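Local structure of EAL domain protein (Vibrio cholerae serotype O1, 6IJ2) at residues A[25-30]-A[80-85]. The protein degrades cyclic dinucleotide second messengers, c-di-GMP and cGAMP, acting as a standalone EAL-family phosphodiesterase that binds the product 5'-pGpG. The protein carries 1 engineered substitution. Sequence-based numbering, arbitrary orientation.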
loop_
_atom_site.group_PDB
_atom_site.type_symbol
_atom_site.label_atom_id
_atom_site.label_comp_id
_atom_site.label_asym_id
_atom_site.label_seq_id
_atom_site.Cartn_x
_atom_site.Cartn_y
_atom_site.Cartn_z
ATOM N N ASP A 25 -33.611 1.293 3.934
ATOM C CA ASP A 25 -33.597 1.752 2.548
ATOM C C ASP A 25 -32.569 2.895 2.445
ATOM O O ASP A 25 -32.140 3.424 3.435
ATOM C CB ASP A 25 -34.970 2.195 2.062
ATOM C CG ASP A 25 -35.139 2.024 0.561
ATOM O OD1 ASP A 25 -34.295 1.407 -0.081
ATOM O OD2 ASP A 25 -36.129 2.491 0.011
ATOM N N PHE A 26 -32.233 3.297 1.229
ATOM C CA PHE A 26 -31.207 4.301 0.968
ATOM C C PHE A 26 -31.300 4.672 -0.505
ATOM O O PHE A 26 -32.073 4.080 -1.263
ATOM C CB PHE A 26 -29.807 3.783 1.315
ATOM C CG PHE A 26 -29.433 2.542 0.564
ATOM C CD1 PHE A 26 -29.848 1.296 1.009
ATOM C CD2 PHE A 26 -28.683 2.619 -0.595
ATOM C CE1 PHE A 26 -29.524 0.154 0.306
ATOM C CE2 PHE A 26 -28.348 1.477 -1.294
ATOM C CZ PHE A 26 -28.775 0.245 -0.846
ATOM N N THR A 27 -30.506 5.656 -0.904
ATOM C CA THR A 27 -30.469 6.060 -2.306
ATOM C C THR A 27 -29.038 6.480 -2.622
ATOM O O THR A 27 -28.110 6.143 -1.882
ATOM C CB THR A 27 -31.527 7.148 -2.585
ATOM O OG1 THR A 27 -31.596 7.413 -3.991
ATOM C CG2 THR A 27 -31.206 8.433 -1.844
ATOM N N MET A 28 -28.859 7.219 -3.715
ATOM C CA MET A 28 -27.534 7.552 -4.213
ATOM C C MET A 28 -27.368 9.051 -4.393
ATOM O O MET A 28 -28.310 9.768 -4.738
ATOM C CB MET A 28 -27.239 6.868 -5.549
ATOM C CG MET A 28 -27.105 5.369 -5.479
ATOM S SD MET A 28 -25.596 4.848 -4.622
ATOM C CE MET A 28 -26.157 3.227 -4.116
ATOM N N ALA A 29 -26.144 9.506 -4.144
ATOM C CA ALA A 29 -25.630 10.774 -4.626
ATOM C C ALA A 29 -24.639 10.487 -5.747
ATOM O O ALA A 29 -24.190 9.352 -5.928
ATOM C CB ALA A 29 -24.957 11.573 -3.503
ATOM N N PHE A 30 -24.319 11.519 -6.518
ATOM C CA PHE A 30 -23.427 11.378 -7.661
ATOM C C PHE A 30 -22.415 12.512 -7.645
ATOM O O PHE A 30 -22.766 13.669 -7.399
ATOM C CB PHE A 30 -24.220 11.379 -9.006
ATOM C CG PHE A 30 -25.163 10.225 -9.138
ATOM C CD1 PHE A 30 -24.720 9.003 -9.624
ATOM C CD2 PHE A 30 -26.482 10.344 -8.726
ATOM C CE1 PHE A 30 -25.596 7.921 -9.727
ATOM C CE2 PHE A 30 -27.358 9.273 -8.822
ATOM C CZ PHE A 30 -26.915 8.059 -9.323
ATOM N N ILE A 80 -27.759 2.433 -11.096
ATOM C CA ILE A 80 -28.085 2.353 -12.517
ATOM C C ILE A 80 -29.451 2.972 -12.791
ATOM O O ILE A 80 -29.629 3.714 -13.767
ATOM C CB ILE A 80 -28.006 0.888 -12.990
ATOM C CG1 ILE A 80 -26.561 0.380 -12.913
ATOM C CG2 ILE A 80 -28.595 0.722 -14.400
ATOM C CD1 ILE A 80 -26.431 -1.114 -13.100
ATOM N N ALA A 81 -30.433 2.703 -11.924
ATOM C CA ALA A 81 -31.782 3.223 -12.148
ATOM C C ALA A 81 -31.820 4.743 -12.049
ATOM O O ALA A 81 -32.472 5.408 -12.866
ATOM C CB ALA A 81 -32.759 2.602 -11.152
ATOM N N LEU A 82 -31.129 5.311 -11.056
ATOM C CA LEU A 82 -31.116 6.762 -10.904
ATOM C C LEU A 82 -30.351 7.422 -12.036
ATOM O O LEU A 82 -30.781 8.452 -12.562
ATOM C CB LEU A 82 -30.492 7.159 -9.567
ATOM C CG LEU A 82 -31.402 7.612 -8.432
ATOM C CD1 LEU A 82 -30.576 7.846 -7.158
ATOM C CD2 LEU A 82 -32.190 8.858 -8.803
ATOM N N ALA A 83 -29.189 6.868 -12.387
ATOM C CA ALA A 83 -28.403 7.446 -13.471
ATOM C C ALA A 83 -29.202 7.474 -14.763
ATOM O O ALA A 83 -29.170 8.463 -15.507
ATOM C CB ALA A 83 -27.105 6.662 -13.652
ATOM N N ALA A 84 -29.945 6.399 -15.037
ATOM C CA ALA A 84 -30.839 6.389 -16.185
ATOM C C ALA A 84 -31.921 7.447 -16.033
ATOM O O ALA A 84 -32.152 8.253 -16.944
ATOM C CB ALA A 84 -31.455 5.000 -16.351
ATOM N N LYS A 85 -32.591 7.460 -14.875
ATOM C CA LYS A 85 -33.676 8.410 -14.639
ATOM C C LYS A 85 -33.201 9.850 -14.804
ATOM O O LYS A 85 -33.942 10.702 -15.321
ATOM C CB LYS A 85 -34.258 8.183 -13.244
ATOM C CG LYS A 85 -35.133 9.310 -12.724
ATOM C CD LYS A 85 -35.471 9.105 -11.253
ATOM C CE LYS A 85 -36.191 10.316 -10.677
ATOM N NZ LYS A 85 -35.349 11.546 -10.726
#
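Leu82 reaches down from helix 68-85 onto strand 27-35 and meets three of its side chains. Its CD1 methyl meets Thr27 and Met28, its CB the ring of Phe30. CD1 lies 3.4 Å from Thr27 OG1, the two side chains crossing at about a right angle, and 3.8 Å from Met28 CB. Thr27 OG1 gets no bond from this methyl: the hydroxyl is hydrogen-bonded to Glu245, so the leucine simply packs against a polar group that is already satisfied.

Phe30 meets both Leu82 and the next residue of the helix. With CG anti to its carbonyl carbon (chi1 -63°), the ring stands up from the strand and pushes its far end at the helix. Leu82 CB lies at the ring edge, close to its plane, 3.7 Å from Phe30 CZ. Ala83 comes in obliquely, its backbone N 4.0 Å from Phe30 CZ, and its CB makes a looser apolar contact with CE1. Leu92 of strand 91-96 touches both Phe30 and Ala83.

Met28 starts toward the helix, but a bend at chi2 (-70°) turns its end away, and the side chain also packs on a guanine base of the bound RNA. The same residue thus touches both the helix and the ligand. No hydrogen bond links strand and helix, whose axes pass 9.1 Å apart at 55°; the joint is made by packing, chiefly of side chains. This is helix-on-strand packing in the EAL domain's modified TIM barrel, where strand 27-35 runs antiparallel to strand 41-49 and Met28 borders the nucleotide site.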